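Local coordinates for protein 3'-5' exonuclease crn-4 (Caenorhabditis elegans, PDB 5DK5) that degrades RNA and DNA from the 3' end as a homodimeric, metal-dependent DEDDh exonuclease and takes part in apoptotic DNA breakdown, at residues B[242-245]-B[246-249]; B[83-86]-B[87-90]. All coordinates share one frame; numbering follows the deposited sequence.

Contact 1: residues B[242-245]-B[246-249]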
loop_
_atom_site.group_PDB
_atom_site.type_symbol
_atom_site.label_atom_id
_atom_site.label_comp_id
_atom_site.label_asym_id
_atom_site.label_seq_id
_atom_site.Cartn_x
_atom_site.Cartn_y
_atom_site.Cartn_z
ATOM N N ALA B 242 19.576 2.009 -2.960
ATOM C CA ALA B 242 18.731 1.790 -1.794
ATOM C C ALA B 242 19.404 0.809 -0.839
ATOM O O ALA B 242 19.261 0.917 0.378
ATOM C CB ALA B 242 17.363 1.276 -2.211
ATOM N N GLY B 243 20.141 -0.145 -1.401
ATOM C CA GLY B 243 20.877 -1.109 -0.604
ATOM C C GLY B 243 21.855 -0.431 0.334
ATOM O O GLY B 243 22.004 -0.836 1.486
ATOM N N LYS B 244 22.520 0.607 -0.163
ATOM C CA LYS B 244 23.477 1.362 0.637
ATOM C C LYS B 244 22.785 2.011 1.830
ATOM O O LYS B 244 23.335 2.046 2.930
ATOM C CB LYS B 244 24.170 2.426 -0.215
ATOM C CG LYS B 244 24.910 1.873 -1.423
ATOM C CD LYS B 244 26.100 1.020 -1.012
ATOM C CE LYS B 244 26.854 0.499 -2.225
ATOM N NZ LYS B 244 27.984 -0.394 -1.842
ATOM N N ILE B 245 21.578 2.523 1.603
ATOM C CA ILE B 245 20.775 3.107 2.673
ATOM C C ILE B 245 20.385 2.047 3.696
ATOM O O ILE B 245 20.532 2.255 4.900
ATOM C CB ILE B 245 19.490 3.769 2.121
ATOM C CG1 ILE B 245 19.832 5.004 1.281
ATOM C CG2 ILE B 245 18.534 4.136 3.255
ATOM C CD1 ILE B 245 20.391 6.181 2.069
ATOM N N PHE B 246 19.872 0.921 3.207
ATOM C CA PHE B 246 19.485 -0.196 4.064
ATOM C C PHE B 246 20.628 -0.623 4.984
ATOM O O PHE B 246 20.409 -0.957 6.147
ATOM C CB PHE B 246 19.043 -1.396 3.217
ATOM C CG PHE B 246 17.886 -1.110 2.296
ATOM C CD1 PHE B 246 16.995 -0.087 2.563
ATOM C CD2 PHE B 246 17.692 -1.879 1.157
ATOM C CE1 PHE B 246 15.933 0.168 1.715
ATOM C CE2 PHE B 246 16.633 -1.629 0.307
ATOM C CZ PHE B 246 15.753 -0.604 0.586
ATOM N N GLU B 247 21.846 -0.607 4.450
ATOM C CA GLU B 247 23.019 -1.073 5.186
ATOM C C GLU B 247 23.293 -0.227 6.424
ATOM O O GLU B 247 23.733 -0.744 7.452
ATOM C CB GLU B 247 24.252 -1.068 4.278
ATOM C CG GLU B 247 24.308 -2.226 3.289
ATOM C CD GLU B 247 25.384 -2.053 2.230
ATOM O OE1 GLU B 247 26.059 -1.001 2.225
ATOM O OE2 GLU B 247 25.556 -2.972 1.403
ATOM N N ARG B 248 23.034 1.071 6.322
ATOM C CA ARG B 248 23.297 1.991 7.422
ATOM C C ARG B 248 22.138 2.011 8.414
ATOM O O ARG B 248 22.346 2.119 9.621
ATOM C CB ARG B 248 23.557 3.401 6.887
ATOM C CG ARG B 248 24.616 3.474 5.789
ATOM C CD ARG B 248 25.894 2.729 6.160
ATOM N NE ARG B 248 26.967 2.959 5.191
ATOM C CZ ARG B 248 27.876 3.931 5.271
ATOM N NH1 ARG B 248 27.865 4.792 6.282
ATOM N NH2 ARG B 248 28.804 4.042 4.331
ATOM N N VAL B 249 20.917 1.901 7.899
ATOM C CA VAL B 249 19.726 1.936 8.739
ATOM C C VAL B 249 19.625 0.690 9.612
ATOM O O VAL B 249 19.446 0.788 10.825
ATOM C CB VAL B 249 18.446 2.064 7.889
ATOM C CG1 VAL B 249 17.193 1.932 8.761
ATOM C CG2 VAL B 249 18.441 3.388 7.148
HETATM O O HOH W 1 26.115 1.582 2.741
#
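The ring of Phe-246 lies back over the previous helical turn, with the carbonyl oxygen of Ala-242 above one face, 3.1 Å from CG of the ring. At its far end Phe-246 CZ stands 3.7 Å from Ala-242 CB; a small side chain there leaves room for a ring folded back this way. The torsion responsible sets CG of Phe-246 beside the backbone N and anti to the carbonyl carbon (chi1 -59°). The same Ala-242 O accepts a nearly straight bond from Phe-246 N (2.9 Å, 169°). Replacing Phe-246 by an alanine would probably open a gap beside Ala-242 and leave Phe-301 without its edge-to-face partner. On the polar side Lys-244 and Glu-247 run side by side in one direction, yet NZ and OE1 stay 4.5 Å apart, beyond a salt bridge. A water instead gives hydrogen bonds to Glu-247 OE1 (2.6 Å) and Lys-244 O and accepts one from Arg-248 NE, while Arg-248 NH1 binds Gln-227 O. Branched Ile-245 and Val-249 suit the buried side, where their CG2 methyls meet at 4.0 Å. Helix 239-249 packs through Phe-246 on Trp-127 and Arg-128 of helix 124-136, and through Ile-245 and Val-249 on helix 300-305.

Contact 2: residues B[83-86]-B[87-90]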
loop_
_atom_site.group_PDB
_atom_site.type_symbol
_atom_site.label_atom_id
_atom_site.label_comp_id
_atom_site.label_asym_id
_atom_site.label_seq_id
_atom_site.Cartn_x
_atom_site.Cartn_y
_atom_site.Cartn_z
ATOM N N GLY B 83 2.826 -13.655 -6.879
ATOM C CA GLY B 83 1.786 -14.617 -7.195
ATOM C C GLY B 83 0.792 -14.800 -6.059
ATOM O O GLY B 83 -0.044 -15.703 -6.099
ATOM N N ILE B 84 0.873 -13.937 -5.050
ATOM C CA ILE B 84 0.010 -14.046 -3.880
ATOM C C ILE B 84 -1.272 -13.236 -4.092
ATOM O O ILE B 84 -1.205 -12.039 -4.370
ATOM C CB ILE B 84 0.724 -13.555 -2.607
ATOM C CG1 ILE B 84 1.999 -14.368 -2.377
ATOM C CG2 ILE B 84 -0.197 -13.670 -1.394
ATOM C CD1 ILE B 84 2.871 -13.852 -1.251
ATOM N N PRO B 85 -2.446 -13.885 -3.974
ATOM C CA PRO B 85 -3.700 -13.134 -4.083
ATOM C C PRO B 85 -4.066 -12.434 -2.777
ATOM O O PRO B 85 -3.652 -12.874 -1.703
ATOM C CB PRO B 85 -4.723 -14.214 -4.436
ATOM C CG PRO B 85 -4.197 -15.436 -3.787
ATOM C CD PRO B 85 -2.691 -15.334 -3.847
ATOM N N GLN B 86 -4.835 -11.356 -2.878
ATOM C CA GLN B 86 -5.224 -10.571 -1.712
ATOM C C GLN B 86 -5.966 -11.412 -0.679
ATOM O O GLN B 86 -5.764 -11.250 0.525
ATOM C CB GLN B 86 -6.099 -9.391 -2.139
ATOM C CG GLN B 86 -6.454 -8.438 -1.011
ATOM C CD GLN B 86 -5.236 -7.764 -0.418
ATOM O OE1 GLN B 86 -4.361 -7.289 -1.142
ATOM N NE2 GLN B 86 -5.168 -7.724 0.907
ATOM N N ARG B 87 -6.823 -12.309 -1.154
ATOM C CA ARG B 87 -7.642 -13.125 -0.265
ATOM C C ARG B 87 -6.784 -13.985 0.662
ATOM O O ARG B 87 -7.184 -14.288 1.787
ATOM C CB ARG B 87 -8.587 -14.010 -1.080
ATOM C CG ARG B 87 -7.887 -14.976 -2.026
ATOM C CD ARG B 87 -8.885 -15.723 -2.899
ATOM N NE ARG B 87 -8.229 -16.671 -3.799
ATOM C CZ ARG B 87 -7.903 -17.921 -3.477
ATOM N NH1 ARG B 87 -8.164 -18.400 -2.267
ATOM N NH2 ARG B 87 -7.309 -18.698 -4.372
ATOM N N SER B 88 -5.598 -14.364 0.196
ATOM C CA SER B 88 -4.744 -15.266 0.960
ATOM C C SER B 88 -4.129 -14.589 2.185
ATOM O O SER B 88 -3.915 -15.240 3.207
ATOM C CB SER B 88 -3.635 -15.835 0.068
ATOM O OG SER B 88 -4.143 -16.832 -0.802
ATOM N N ILE B 89 -3.847 -13.291 2.091
ATOM C CA ILE B 89 -3.258 -12.575 3.220
ATOM C C ILE B 89 -4.336 -11.990 4.132
ATOM O O ILE B 89 -4.088 -11.744 5.311
ATOM C CB ILE B 89 -2.302 -11.444 2.759
ATOM C CG1 ILE B 89 -3.043 -10.350 1.983
ATOM C CG2 ILE B 89 -1.175 -12.018 1.905
ATOM C CD1 ILE B 89 -2.271 -9.050 1.931
ATOM N N ASP B 90 -5.530 -11.768 3.587
ATOM C CA ASP B 90 -6.648 -11.271 4.389
ATOM C C ASP B 90 -7.075 -12.303 5.430
ATOM O O ASP B 90 -7.611 -11.950 6.477
ATOM C CB ASP B 90 -7.845 -10.908 3.502
ATOM C CG ASP B 90 -7.674 -9.576 2.784
ATOM O OD1 ASP B 90 -6.681 -8.863 3.044
ATOM O OD2 ASP B 90 -8.550 -9.234 1.962
#
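Gln-86 bends its side chain along the first turn of helix 86-90 to meet Asp-90 and Ile-89. From CB, beside Arg-87 N, the chain of Gln-86 sets out with CG anti to the backbone N (chi1 -175°) and bends at chi2, bringing CG of Gln-86 within 3.7 Å of Asp-90 OD2 and its CD within 4.0 Å of Ile-89 CD1. At the tip, Gln-86 NE2 gives a hydrogen bond to Asp-90 OD1 (2.9 Å, 155°); the acceptor is nearly in the amide plane but is met from above the carboxylate, the planes being 50° apart. NE2 also bonds Arg-72 O and OE1 takes Leu-74 N, which fixes the amide's rotation; glutamine suits, since it both donates and accepts. Asp-90 OD2 is hydrogen-bonded to His-300 of the second subunit. Pro-85, apt just before a helix, lays CG over one face of the Arg-87 guanidinium and 3.3 Å from Ser-88 OG. Ile-84 CG2 packs on Ile-89 CG2 at 3.8 Å. Bonds from Ser-88 N to Pro-85 O and from Asp-90 N to Gln-86 O open a short, weakly bonded helix in the exonuclease domain, where the side chain of Ile-84 lies about 4 Å from that of the magnesium ligand Glu-27.

Both contacts are local, each formed within one continuous run of eight residues, so neither closes a long loop. Following the chain from the N terminus, contact 2 comes first, where the loop after helix 76-82 turns into helix 86-90 beside strands 41-50 and 55-65. The chain then runs through further helices and strands and past Cys-220, a zinc ligand, before contact 1 forms on helix 239-249. The two stand in series, neither nesting nor crossing, with centres about 29 Å apart and nearest atoms about 18 Å apart. Contact 2 joins the edge of the nuclease sheet to the second subunit, whereas contact 1 joins the C-terminal region to helix 124-136 within its own chain.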